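Local coordinates for protein PcaV transcriptional regulator (Streptomyces coelicolor, PDB 4FHT) that probably acts as a DNA-binding transcription factor of the MarR family and binds 3,4-dihydroxybenzoate at a site shared between its two subunits, at residues 38-43 with 73-78; 29-34 with 114-119. All blocks are in the same frame, centred on the assembly; numbering follows the deposited sequence.

In the fold
Both contacts belong to one MarR-type winged helix-turn-helix subunit, and their centres lie about 18 Å apart. Along the chain, 29-34 closes helix 13-31 and runs on to helix 38-49, whose first turns (38-43) meet 73-78 on helix 66-79; segment 114-119 on helix 100-121 comes last and packs back on 29-34. Interaction 2 therefore brackets interaction 1 in sequence. Interaction 1 lies within the helix-turn-helix part, beside the two-stranded wing 82-86 and 94-98, whereas interaction 2 joins two long helices. The bound 3,4-dihydroxybenzoate touches S38 of the first and M116 of the second, and residues of the second subunit reach both, so the ligand site sits where these parts and the dimer partner meet.

Interaction 1 of 2, residues 38-43 with 73-78; sequences SPQYAV and VSRLGR. With DHB (3,4-dihydroxybenzoic acid), chain D.
L76 of helix 66-79 pushes its two methyl groups against Q40 and V43 of helix 38-49, within the winged helix-turn-helix domain of a MarR-type regulator. The short helical segments cross at -82°, their axes 10.3 Å apart at closest approach, so side chains have to span the gap. L76 does so as a fork: CD2 lies against the CB and CG of Q40, while CD1 sits 3.8 Å from V43 CG1. V43 has CG1 anti to its backbone N (chi1 172°), which turns that methyl to L76 and, more loosely, to V73 CG2. Q40 runs out extended beyond CG across the leucine, and its NE2 ends 3.3 Å from the CG of R75, a methylene rather than a polar partner; R75 is exposed and poorly ordered, so that distance is approximate. At the other end of the amide, Q40 OE1 accepts a hydrogen bond from the backbone N of T37, which helps fix the rotation of the group. Were Q40 cut back to an alanine, L76 CD2 would probably lose the CG part of its cover and the T37 N-H this acceptor.

On the far side of helix 38-49 lies 3,4-dihydroxybenzoate. The Y41 ring meets it obliquely, CD2 being 3.9 Å from ligand C5, and A42 CB approaches carboxylate O2. H24 and, from the second subunit, H12, H15 and R18 also hydrogen-bond the ligand. S38 completes the grip by donating from OG to ligand O1 at 2.6 Å.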
ATOM      1  N   SER B  38      -0.203  -9.125   7.858  1.00 24.65           N
ATOM      2  CA  SER B  38      -1.148  -9.601   6.851  1.00 21.29           C
ATOM      3  C   SER B  38      -0.521 -10.487   5.760  1.00 24.20           C
ATOM      4  O   SER B  38      -1.166 -11.426   5.295  1.00 22.88           O
ATOM      5  CB  SER B  38      -1.955  -8.440   6.253  1.00 21.10           C
ATOM      6  OG  SER B  38      -1.280  -7.813   5.178  1.00 23.17           O
ATOM      7  N   PRO B  39       0.731 -10.202   5.342  1.00 24.09           N
ATOM      8  CA  PRO B  39       1.360 -11.189   4.454  1.00 24.48           C
ATOM      9  C   PRO B  39       1.543 -12.550   5.129  1.00 26.04           C
ATOM     10  O   PRO B  39       1.401 -13.584   4.477  1.00 25.37           O
ATOM     11  CB  PRO B  39       2.724 -10.562   4.147  1.00 23.69           C
ATOM     12  CG  PRO B  39       2.491  -9.101   4.262  1.00 21.27           C
ATOM     13  CD  PRO B  39       1.516  -8.952   5.401  1.00 20.38           C
ATOM     14  N   GLN B  40       1.848 -12.542   6.423  1.00 27.19           N
ATOM     15  CA  GLN B  40       2.002 -13.783   7.177  1.00 28.71           C
ATOM     16  C   GLN B  40       0.690 -14.562   7.236  1.00 25.74           C
ATOM     17  O   GLN B  40       0.681 -15.779   7.075  1.00 23.98           O
ATOM     18  CB  GLN B  40       2.529 -13.502   8.588  1.00 32.01           C
ATOM     19  CG  GLN B  40       4.014 -13.146   8.640  1.00 32.43           C
ATOM     20  CD  GLN B  40       4.444 -12.601   9.992  1.00 31.69           C
ATOM     21  OE1 GLN B  40       3.691 -12.645  10.963  1.00 34.77           O
ATOM     22  NE2 GLN B  40       5.663 -12.078  10.056  1.00 27.94           N
ATOM     23  N   TYR B  41      -0.416 -13.857   7.457  1.00 24.45           N
ATOM     24  CA  TYR B  41      -1.725 -14.499   7.477  1.00 22.22           C
ATOM     25  C   TYR B  41      -2.074 -15.090   6.117  1.00 23.03           C
ATOM     26  O   TYR B  41      -2.632 -16.185   6.036  1.00 21.45           O
ATOM     27  CB  TYR B  41      -2.827 -13.526   7.915  1.00 17.82           C
ATOM     28  CG  TYR B  41      -4.210 -14.128   7.786  1.00 22.13           C
ATOM     29  CD1 TYR B  41      -4.746 -14.907   8.804  1.00 24.77           C
ATOM     30  CD2 TYR B  41      -4.970 -13.939   6.633  1.00 20.63           C
ATOM     31  CE1 TYR B  41      -6.005 -15.475   8.683  1.00 23.95           C
ATOM     32  CE2 TYR B  41      -6.224 -14.501   6.504  1.00 23.49           C
ATOM     33  CZ  TYR B  41      -6.740 -15.265   7.531  1.00 26.23           C
ATOM     34  OH  TYR B  41      -7.992 -15.820   7.403  1.00 26.79           O
ATOM     35  N   ALA B  42      -1.757 -14.353   5.056  1.00 22.97           N
ATOM     36  CA  ALA B  42      -2.047 -14.792   3.695  1.00 19.21           C
ATOM     37  C   ALA B  42      -1.363 -16.118   3.399  1.00 21.34           C
ATOM     38  O   ALA B  42      -1.936 -16.997   2.754  1.00 27.80           O
ATOM     39  CB  ALA B  42      -1.609 -13.739   2.692  1.00 18.67           C
ATOM     40  N   VAL B  43      -0.132 -16.255   3.876  1.00 25.25           N
ATOM     41  CA  VAL B  43       0.625 -17.486   3.698  1.00 26.45           C
ATOM     42  C   VAL B  43      -0.012 -18.610   4.508  1.00 28.30           C
ATOM     43  O   VAL B  43      -0.206 -19.716   4.005  1.00 30.34           O
ATOM     44  CB  VAL B  43       2.098 -17.301   4.104  1.00 26.32           C
ATOM     45  CG1 VAL B  43       2.830 -18.639   4.110  1.00 24.50           C
ATOM     46  CG2 VAL B  43       2.775 -16.316   3.163  1.00 25.27           C
ATOM     47  N   VAL B  73       8.004 -16.832   5.015  1.00 31.64           N
ATOM     48  CA  VAL B  73       8.014 -18.259   5.330  1.00 37.56           C
ATOM     49  C   VAL B  73       9.014 -18.574   6.443  1.00 40.68           C
ATOM     50  O   VAL B  73       8.704 -19.308   7.383  1.00 39.69           O
ATOM     51  CB  VAL B  73       8.328 -19.111   4.080  1.00 39.79           C
ATOM     52  CG1 VAL B  73       8.716 -20.530   4.472  1.00 44.95           C
ATOM     53  CG2 VAL B  73       7.140 -19.122   3.136  1.00 35.71           C
ATOM     54  N   SER B  74      10.205 -17.996   6.337  1.00 52.17           N
ATOM     55  CA  SER B  74      11.251 -18.200   7.330  1.00 53.32           C
ATOM     56  C   SER B  74      10.845 -17.639   8.688  1.00 46.92           C
ATOM     57  O   SER B  74      11.105 -18.250   9.723  1.00 46.41           O
ATOM     58  CB  SER B  74      12.556 -17.557   6.860  1.00 60.81           C
ATOM     59  OG  SER B  74      12.910 -18.032   5.571  1.00 65.62           O
ATOM     60  N   ARG B  75      10.207 -16.473   8.675  1.00 43.08           N
ATOM     61  CA  ARG B  75       9.715 -15.851   9.899  1.00 46.60           C
ATOM     62  C   ARG B  75       8.632 -16.707  10.550  1.00 44.28           C
ATOM     63  O   ARG B  75       8.625 -16.898  11.766  1.00 43.30           O
ATOM     64  CB  ARG B  75       9.183 -14.445   9.604  1.00 53.62           C
ATOM     65  CG  ARG B  75       8.393 -13.815  10.741  1.00 63.81           C
ATOM     66  CD  ARG B  75       9.242 -13.614  11.985  1.00 73.90           C
ATOM     67  NE  ARG B  75       8.467 -13.038  13.080  1.00 79.87           N
ATOM     68  CZ  ARG B  75       8.940 -12.826  14.305  1.00 84.06           C
ATOM     69  NH1 ARG B  75      10.194 -13.143  14.599  1.00 84.37           N
ATOM     70  NH2 ARG B  75       8.159 -12.297  15.237  1.00 86.14           N
ATOM     71  N   LEU B  76       7.720 -17.224   9.733  1.00 43.10           N
ATOM     72  CA  LEU B  76       6.677 -18.116  10.227  1.00 41.79           C
ATOM     73  C   LEU B  76       7.280 -19.411  10.756  1.00 40.03           C
ATOM     74  O   LEU B  76       6.781 -19.989  11.720  1.00 37.51           O
ATOM     75  CB  LEU B  76       5.656 -18.418   9.132  1.00 39.35           C
ATOM     76  CG  LEU B  76       4.766 -17.243   8.733  1.00 35.86           C
ATOM     77  CD1 LEU B  76       3.804 -17.655   7.635  1.00 33.39           C
ATOM     78  CD2 LEU B  76       4.014 -16.725   9.947  1.00 33.60           C
ATOM     79  N   GLY B  77       8.357 -19.860  10.121  1.00 40.36           N
ATOM     80  CA  GLY B  77       9.071 -21.039  10.578  1.00 43.03           C
ATOM     81  C   GLY B  77       9.659 -20.821  11.960  1.00 46.36           C
ATOM     82  O   GLY B  77       9.500 -21.658  12.849  1.00 47.11           O
ATOM     83  N   ARG B  78      10.329 -19.687  12.138  1.00 48.47           N
ATOM     84  CA  ARG B  78      10.949 -19.341  13.416  1.00 52.07           C
ATOM     85  C   ARG B  78       9.929 -19.219  14.546  1.00 51.14           C
ATOM     86  O   ARG B  78      10.226 -19.543  15.695  1.00 51.64           O
ATOM     87  CB  ARG B  78      11.763 -18.048  13.289  1.00 51.91           C
ATOM     88  CG  ARG B  78      13.078 -18.219  12.536  1.00 57.04           C
ATOM     89  CD  ARG B  78      13.901 -16.934  12.511  1.00 59.61           C
ATOM     90  NE  ARG B  78      13.677 -16.145  11.301  1.00 60.67           N
ATOM     91  CZ  ARG B  78      12.977 -15.015  11.260  1.00 61.58           C
ATOM     92  NH1 ARG B  78      12.434 -14.528  12.367  1.00 65.70           N
ATOM     93  NH2 ARG B  78      12.826 -14.368  10.111  1.00 58.38           N
TER
HETATM   94  C1  DHB D 201      -3.991  -9.919   3.363  1.00 23.41           C
HETATM   95  C2  DHB D 201      -4.464  -8.767   3.978  1.00 20.11           C
HETATM   96  C3  DHB D 201      -5.674  -8.787   4.658  1.00 18.97           C
HETATM   97  O3  DHB D 201      -6.152  -7.649   5.270  1.00 22.81           O
HETATM   98  C4  DHB D 201      -6.416  -9.954   4.720  1.00 18.58           C
HETATM   99  O4  DHB D 201      -7.611  -9.962   5.405  1.00 20.91           O
HETATM  100  C5  DHB D 201      -5.949 -11.107   4.105  1.00 20.91           C
HETATM  101  C6  DHB D 201      -4.735 -11.090   3.427  1.00 23.02           C
HETATM  102  C   DHB D 201      -2.689  -9.905   2.632  1.00 24.64           C
HETATM  103  O1  DHB D 201      -1.769  -9.113   2.978  1.00 23.11           O
HETATM  104  O2  DHB D 201      -2.507 -10.697   1.671  1.00 20.84           O

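Interaction 2 of 2, residues 29-34 with 114-119; sequences NTMVSE and ARMNQV
M31 and M116 bring the two backbones together, their CA atoms 6.0 Å apart where the last turn of helix 13-31 meets helix 100-121. Segment 114-119 is helical throughout. Segment 29-34 begins as the end of helix 13-31, and by S33 the backbone is extended (phi -165°, psi 145°); the chain moves away from 114-119 on its way to helix 38-49, although S33 still touches L109 of helix 100-121. The contact is made around a helix end, by M31 and V32.

M31 points its CB at the long helix and reaches across to it with its thioether. The chain is extended through chi2 and then bends at chi3 (67°). SD rests 3.9 Å from the CA of M116, and beyond it the methyl CE reaches V119 CG2 at 3.9 Å, the two side chains meeting at a slant. CE also lies near the backbone O of R115, and the bases of the two methionines approach each other CB to CB at 4.2 Å. V32 meets M116 farther along its chain: the valine CG2, anti to its own carbonyl carbon, packs 3.7 Å from M116 SD and also approaches M116 CB. V32 reaches L109 and I113 of helix 100-121, while M116 touches L27 and W28 of helix 13-31.

At the exposed margin R115 brings its guanidinium obliquely towards M31 O, NH2 to O 4.3 Å, too long for a hydrogen bond, while its CB lies near M31 CE. M116 also touches the bound 3,4-dihydroxybenzoate, so the same side chain packs against helix 13-31 and lines the ligand pocket. At the centre, methyls and sulfurs meeting through van der Waals contacts make this join one that depends on shape and close packing, with little directional constraint.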
ATOM      1  N   ASN B  29      -3.307  -3.474  12.501  1.00 26.25           N
ATOM      2  CA  ASN B  29      -2.590  -3.439  13.771  1.00 30.61           C
ATOM      3  C   ASN B  29      -3.453  -3.099  14.986  1.00 29.70           C
ATOM      4  O   ASN B  29      -3.068  -3.386  16.122  1.00 30.37           O
ATOM      5  CB  ASN B  29      -1.380  -2.504  13.693  1.00 29.52           C
ATOM      6  CG  ASN B  29      -0.181  -3.164  13.035  1.00 29.96           C
ATOM      7  OD1 ASN B  29       0.606  -3.839  13.696  1.00 28.74           O
ATOM      8  ND2 ASN B  29      -0.044  -2.977  11.728  1.00 27.78           N
ATOM      9  N   THR B  30      -4.615  -2.500  14.753  1.00 24.44           N
ATOM     10  CA  THR B  30      -5.499  -2.130  15.855  1.00 27.97           C
ATOM     11  C   THR B  30      -6.615  -3.149  16.090  1.00 25.43           C
ATOM     12  O   THR B  30      -7.048  -3.350  17.224  1.00 27.94           O
ATOM     13  CB  THR B  30      -6.113  -0.721  15.663  1.00 31.67           C
ATOM     14  OG1 THR B  30      -6.791  -0.657  14.403  1.00 34.32           O
ATOM     15  CG2 THR B  30      -5.030   0.349  15.707  1.00 33.15           C
ATOM     16  N   MET B  31      -7.080  -3.791  15.024  1.00 22.65           N
ATOM     17  CA  MET B  31      -8.216  -4.701  15.136  1.00 24.22           C
ATOM     18  C   MET B  31      -7.831  -6.175  15.010  1.00 26.81           C
ATOM     19  O   MET B  31      -8.556  -7.052  15.484  1.00 28.28           O
ATOM     20  CB  MET B  31      -9.286  -4.358  14.096  1.00 20.98           C
ATOM     21  CG  MET B  31      -9.741  -2.901  14.123  1.00 18.87           C
ATOM     22  SD  MET B  31     -11.156  -2.626  13.040  1.00 26.38           S
ATOM     23  CE  MET B  31     -12.410  -3.576  13.895  1.00 28.02           C
ATOM     24  N   VAL B  32      -6.697  -6.449  14.372  1.00 25.53           N
ATOM     25  CA  VAL B  32      -6.307  -7.830  14.101  1.00 22.29           C
ATOM     26  C   VAL B  32      -5.121  -8.304  14.941  1.00 24.80           C
ATOM     27  O   VAL B  32      -5.289  -9.139  15.827  1.00 23.27           O
ATOM     28  CB  VAL B  32      -6.028  -8.062  12.601  1.00 22.14           C
ATOM     29  CG1 VAL B  32      -5.726  -9.538  12.334  1.00 23.52           C
ATOM     30  CG2 VAL B  32      -7.216  -7.594  11.765  1.00 22.47           C
ATOM     31  N   SER B  33      -3.928  -7.780  14.667  1.00 25.97           N
ATOM     32  CA  SER B  33      -2.733  -8.224  15.386  1.00 28.02           C
ATOM     33  C   SER B  33      -1.525  -7.298  15.232  1.00 29.18           C
ATOM     34  O   SER B  33      -1.313  -6.705  14.174  1.00 29.05           O
ATOM     35  CB  SER B  33      -2.351  -9.642  14.953  1.00 29.01           C
ATOM     36  OG  SER B  33      -1.194 -10.097  15.633  1.00 34.94           O
ATOM     37  N   GLU B  34      -0.742  -7.187  16.303  1.00 28.34           N
ATOM     38  CA  GLU B  34       0.550  -6.513  16.267  1.00 34.55           C
ATOM     39  C   GLU B  34       1.656  -7.546  16.103  1.00 36.81           C
ATOM     40  O   GLU B  34       2.821  -7.200  15.907  1.00 38.90           O
ATOM     41  CB  GLU B  34       0.804  -5.762  17.574  1.00 38.80           C
ATOM     42  CG  GLU B  34      -0.059  -4.544  17.809  1.00 43.76           C
ATOM     43  CD  GLU B  34       0.204  -3.925  19.171  1.00 49.02           C
ATOM     44  OE1 GLU B  34       0.784  -4.621  20.036  1.00 48.48           O
ATOM     45  OE2 GLU B  34      -0.162  -2.746  19.372  1.00 50.21           O
ATOM     46  N   ALA B 114     -12.659 -10.578  10.090  1.00 24.45           N
ATOM     47  CA  ALA B 114     -14.040 -10.402   9.660  1.00 27.00           C
ATOM     48  C   ALA B 114     -14.619  -9.094  10.193  1.00 28.85           C
ATOM     49  O   ALA B 114     -15.343  -8.392   9.485  1.00 26.56           O
ATOM     50  CB  ALA B 114     -14.891 -11.585  10.103  1.00 28.58           C
ATOM     51  N   ARG B 115     -14.293  -8.767  11.439  1.00 29.92           N
ATOM     52  CA  ARG B 115     -14.733  -7.512  12.036  1.00 29.99           C
ATOM     53  C   ARG B 115     -14.030  -6.315  11.401  1.00 28.79           C
ATOM     54  O   ARG B 115     -14.649  -5.272  11.174  1.00 27.16           O
ATOM     55  CB  ARG B 115     -14.505  -7.519  13.549  1.00 34.78           C
ATOM     56  CG  ARG B 115     -15.226  -8.639  14.280  1.00 44.99           C
ATOM     57  CD  ARG B 115     -15.272  -8.377  15.779  1.00 54.08           C
ATOM     58  NE  ARG B 115     -13.943  -8.155  16.342  1.00 60.02           N
ATOM     59  CZ  ARG B 115     -13.176  -9.114  16.852  1.00 63.84           C
ATOM     60  NH1 ARG B 115     -13.603 -10.371  16.872  1.00 64.16           N
ATOM     61  NH2 ARG B 115     -11.982  -8.818  17.344  1.00 64.69           N
ATOM     62  N   MET B 116     -12.737  -6.464  11.122  1.00 24.77           N
ATOM     63  CA  MET B 116     -11.974  -5.405  10.467  1.00 23.75           C
ATOM     64  C   MET B 116     -12.558  -5.087   9.094  1.00 20.94           C
ATOM     65  O   MET B 116     -12.692  -3.920   8.722  1.00 24.69           O
ATOM     66  CB  MET B 116     -10.498  -5.789  10.316  1.00 21.99           C
ATOM     67  CG  MET B 116      -9.674  -4.724   9.596  1.00 24.10           C
ATOM     68  SD  MET B 116      -8.037  -5.247   9.036  1.00 26.05           S
ATOM     69  CE  MET B 116      -8.478  -6.498   7.832  1.00 24.42           C
ATOM     70  N   ASN B 117     -12.907  -6.130   8.348  1.00 24.45           N
ATOM     71  CA  ASN B 117     -13.465  -5.954   7.013  1.00 28.60           C
ATOM     72  C   ASN B 117     -14.831  -5.266   7.013  1.00 30.11           C
ATOM     73  O   ASN B 117     -15.164  -4.540   6.074  1.00 29.85           O
ATOM     74  CB  ASN B 117     -13.525  -7.287   6.264  1.00 25.81           C
ATOM     75  CG  ASN B 117     -12.156  -7.758   5.811  1.00 26.33           C
ATOM     76  OD1 ASN B 117     -11.189  -6.997   5.825  1.00 26.01           O
ATOM     77  ND2 ASN B 117     -12.070  -9.016   5.398  1.00 26.35           N
ATOM     78  N   GLN B 118     -15.614  -5.488   8.065  1.00 33.71           N
ATOM     79  CA  GLN B 118     -16.893  -4.798   8.211  1.00 35.35           C
ATOM     80  C   GLN B 118     -16.673  -3.296   8.329  1.00 29.41           C
ATOM     81  O   GLN B 118     -17.343  -2.509   7.668  1.00 29.39           O
ATOM     82  CB  GLN B 118     -17.656  -5.304   9.434  1.00 41.17           C
ATOM     83  CG  GLN B 118     -18.226  -6.701   9.283  1.00 50.61           C
ATOM     84  CD  GLN B 118     -19.268  -7.012  10.340  1.00 60.33           C
ATOM     85  OE1 GLN B 118     -19.661  -6.139  11.116  1.00 62.89           O
ATOM     86  NE2 GLN B 118     -19.724  -8.259  10.374  1.00 63.40           N
ATOM     87  N   VAL B 119     -15.725  -2.909   9.175  1.00 26.38           N
ATOM     88  CA  VAL B 119     -15.379  -1.505   9.354  1.00 25.39           C
ATOM     89  C   VAL B 119     -14.731  -0.940   8.092  1.00 25.95           C
ATOM     90  O   VAL B 119     -15.011   0.191   7.691  1.00 30.38           O
ATOM     91  CB  VAL B 119     -14.430  -1.323  10.552  1.00 27.65           C
ATOM     92  CG1 VAL B 119     -13.903   0.109  10.624  1.00 28.66           C
ATOM     93  CG2 VAL B 119     -15.138  -1.714  11.847  1.00 27.67           C
TER